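Local coordinates for protein beta-lactamase (Klebsiella pneumoniae, PDB 6HUH) that probably hydrolyses beta-lactam antibiotics to substituted beta-amino acids, as a class D beta-lactamase that confers antibiotic resistance, at residues 96-101 against 182-187. Numbering follows the deposited sequence.
With SO4 (sulfate ion), chain C.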
# COMPACT_ATOMS: atom_id res chain seq x y z
N ARG A 96 4.46 3.64 -1.80
CA ARG A 96 5.34 2.66 -2.43
C ARG A 96 6.82 3.04 -2.18
O ARG A 96 7.67 2.16 -2.14
CB ARG A 96 5.01 2.58 -3.94
CG ARG A 96 5.77 1.51 -4.68
CD ARG A 96 5.29 1.36 -6.10
NE ARG A 96 6.20 0.52 -6.89
CZ ARG A 96 6.07 -0.79 -7.03
NH1 ARG A 96 5.08 -1.44 -6.44
NH2 ARG A 96 6.94 -1.47 -7.77
N TRP A 97 7.10 4.35 -2.02
CA TRP A 97 8.42 4.95 -1.74
C TRP A 97 8.94 4.44 -0.42
O TRP A 97 10.04 3.91 -0.35
CB TRP A 97 8.24 6.46 -1.65
CG TRP A 97 9.43 7.27 -1.23
CD1 TRP A 97 10.70 7.16 -1.70
CD2 TRP A 97 9.40 8.46 -0.42
NE1 TRP A 97 11.49 8.15 -1.17
CE2 TRP A 97 10.72 8.96 -0.38
CE3 TRP A 97 8.41 9.10 0.33
CZ2 TRP A 97 11.06 10.10 0.36
CZ3 TRP A 97 8.74 10.22 1.06
CH2 TRP A 97 10.05 10.72 1.07
N MET A 98 8.11 4.57 0.62
CA MET A 98 8.40 4.13 1.98
C MET A 98 8.57 2.62 2.06
O MET A 98 9.56 2.15 2.64
CB MET A 98 7.29 4.60 2.95
CG MET A 98 7.31 6.09 3.19
SD MET A 98 8.91 6.67 3.81
CE MET A 98 8.42 8.13 4.60
N THR A 99 7.64 1.88 1.42
CA THR A 99 7.58 0.42 1.38
C THR A 99 8.87 -0.22 0.80
O THR A 99 9.60 -0.86 1.55
CB THR A 99 6.27 -0.04 0.69
OG1 THR A 99 5.16 0.54 1.39
CG2 THR A 99 6.10 -1.55 0.68
N TYR A 100 9.16 0.00 -0.50
CA TYR A 100 10.33 -0.59 -1.17
C TYR A 100 11.61 0.29 -1.11
O TYR A 100 12.57 0.01 -1.84
CB TYR A 100 9.96 -1.01 -2.61
CG TYR A 100 8.63 -1.73 -2.66
CD1 TYR A 100 8.54 -3.09 -2.37
CD2 TYR A 100 7.45 -1.04 -2.90
CE1 TYR A 100 7.31 -3.74 -2.33
CE2 TYR A 100 6.22 -1.68 -2.87
CZ TYR A 100 6.15 -3.03 -2.58
OH TYR A 100 4.92 -3.63 -2.53
N SER A 101 11.65 1.31 -0.20
CA SER A 101 12.79 2.22 0.00
C SER A 101 13.40 2.66 -1.34
O SER A 101 14.58 2.40 -1.62
CB SER A 101 13.85 1.59 0.91
OG SER A 101 13.45 1.52 2.26
N ASN A 182 0.66 7.96 7.79
CA ASN A 182 -0.06 7.07 6.90
C ASN A 182 0.88 6.24 6.03
O ASN A 182 0.87 5.02 6.14
CB ASN A 182 -1.11 7.82 6.07
CG ASN A 182 -2.30 8.36 6.87
OD1 ASN A 182 -2.60 7.94 7.99
ND2 ASN A 182 -3.04 9.28 6.28
N ILE A 183 1.76 6.91 5.25
CA ILE A 183 2.73 6.22 4.39
C ILE A 183 3.75 5.35 5.20
O ILE A 183 4.27 4.39 4.63
CB ILE A 183 3.43 7.16 3.37
CG1 ILE A 183 4.16 8.33 4.03
CG2 ILE A 183 2.42 7.65 2.37
CD1 ILE A 183 5.07 9.14 3.08
N LEU A 184 3.95 5.65 6.52
CA LEU A 184 4.88 4.95 7.46
C LEU A 184 4.23 3.90 8.39
O LEU A 184 4.94 3.27 9.18
CB LEU A 184 5.64 5.98 8.36
CG LEU A 184 6.81 6.77 7.81
CD1 LEU A 184 7.30 7.74 8.83
CD2 LEU A 184 7.94 5.85 7.40
N ARG A 185 2.88 3.76 8.35
CA ARG A 185 2.08 2.84 9.16
C ARG A 185 2.46 1.37 8.96
O ARG A 185 2.69 0.93 7.84
CB ARG A 185 0.59 3.07 8.91
CG ARG A 185 -0.33 2.35 9.88
CD ARG A 185 -1.01 3.29 10.86
NE ARG A 185 -2.31 2.78 11.29
CZ ARG A 185 -2.49 1.82 12.19
NH1 ARG A 185 -1.44 1.25 12.78
NH2 ARG A 185 -3.71 1.40 12.49
N GLN A 186 2.50 0.64 10.08
CA GLN A 186 2.87 -0.77 10.23
C GLN A 186 1.69 -1.58 10.87
O GLN A 186 0.74 -0.97 11.39
CB GLN A 186 4.11 -0.84 11.16
CG GLN A 186 5.38 -0.21 10.61
CD GLN A 186 6.03 -1.07 9.55
OE1 GLN A 186 6.03 -2.30 9.62
NE2 GLN A 186 6.60 -0.42 8.52
N PRO A 187 1.75 -2.95 10.90
CA PRO A 187 0.67 -3.71 11.55
C PRO A 187 0.56 -3.37 13.03
O PRO A 187 1.58 -3.12 13.70
CB PRO A 187 1.07 -5.18 11.35
CG PRO A 187 2.04 -5.17 10.24
CD PRO A 187 2.77 -3.87 10.35
S SO4 C . 15.70 -1.14 3.38
O1 SO4 C . 15.95 -1.46 1.97
O2 SO4 C . 16.32 -2.15 4.25
O3 SO4 C . 16.30 0.15 3.68
O4 SO4 C . 14.26 -1.10 3.63
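Met98 reaches from the last turn of helix 94-99 to Ile183 and Leu184, near the C-terminal end of helix 174-184, which leads into the edge strand 185-189. Its CG lies beside the backbone N, anti to the carbonyl carbon (chi1 -71°), and the chain bends at chi2 (-56°), bringing the terminal methyl CE between Ile183 CD1 and Leu184 CD2, with SD against Leu184. Met98 CE rests 3.6 Å from Leu184 CD2, and SD is 3.8 Å from that same methyl. On the Ile183 side, CD1 stands 3.8 Å from Met98 CG and equally close to CE, bridging the two ends of the thioether. Nearer the backbone, Met98 CB lies 3.5 Å from Ile183 O in van der Waals contact. Ile183 holds CG1 between its backbone N and carbonyl carbon (chi1 58°) with CD1 extended beyond, a conformer that also carries CD1 to the Trp97 ring, 4.3 Å from CE3 at an oblique approach. Met98 SD lies over the rim of one face of that indole, whose NE1 is hydrogen-bonded to Ser106. In the class D transpeptidase-like fold, this buried apolar cluster packs helix 94-99 against the end of helix 174-184, just before the chain enters the antiparallel sheet, with Ala58 of helix 56-64 touching both Trp97 and Met98. The adjoining turn leads into the active site, where Ser101 touches Ser51, the predicted acylated serine; Lys197 NZ is hydrogen-bonded to Met98 O and Ser101 OG, and Ser101 OG donates to sulfate O4 (3.1 Å), an ion also held by Thr198 and Ser246 and probably from the crystallisation liquor.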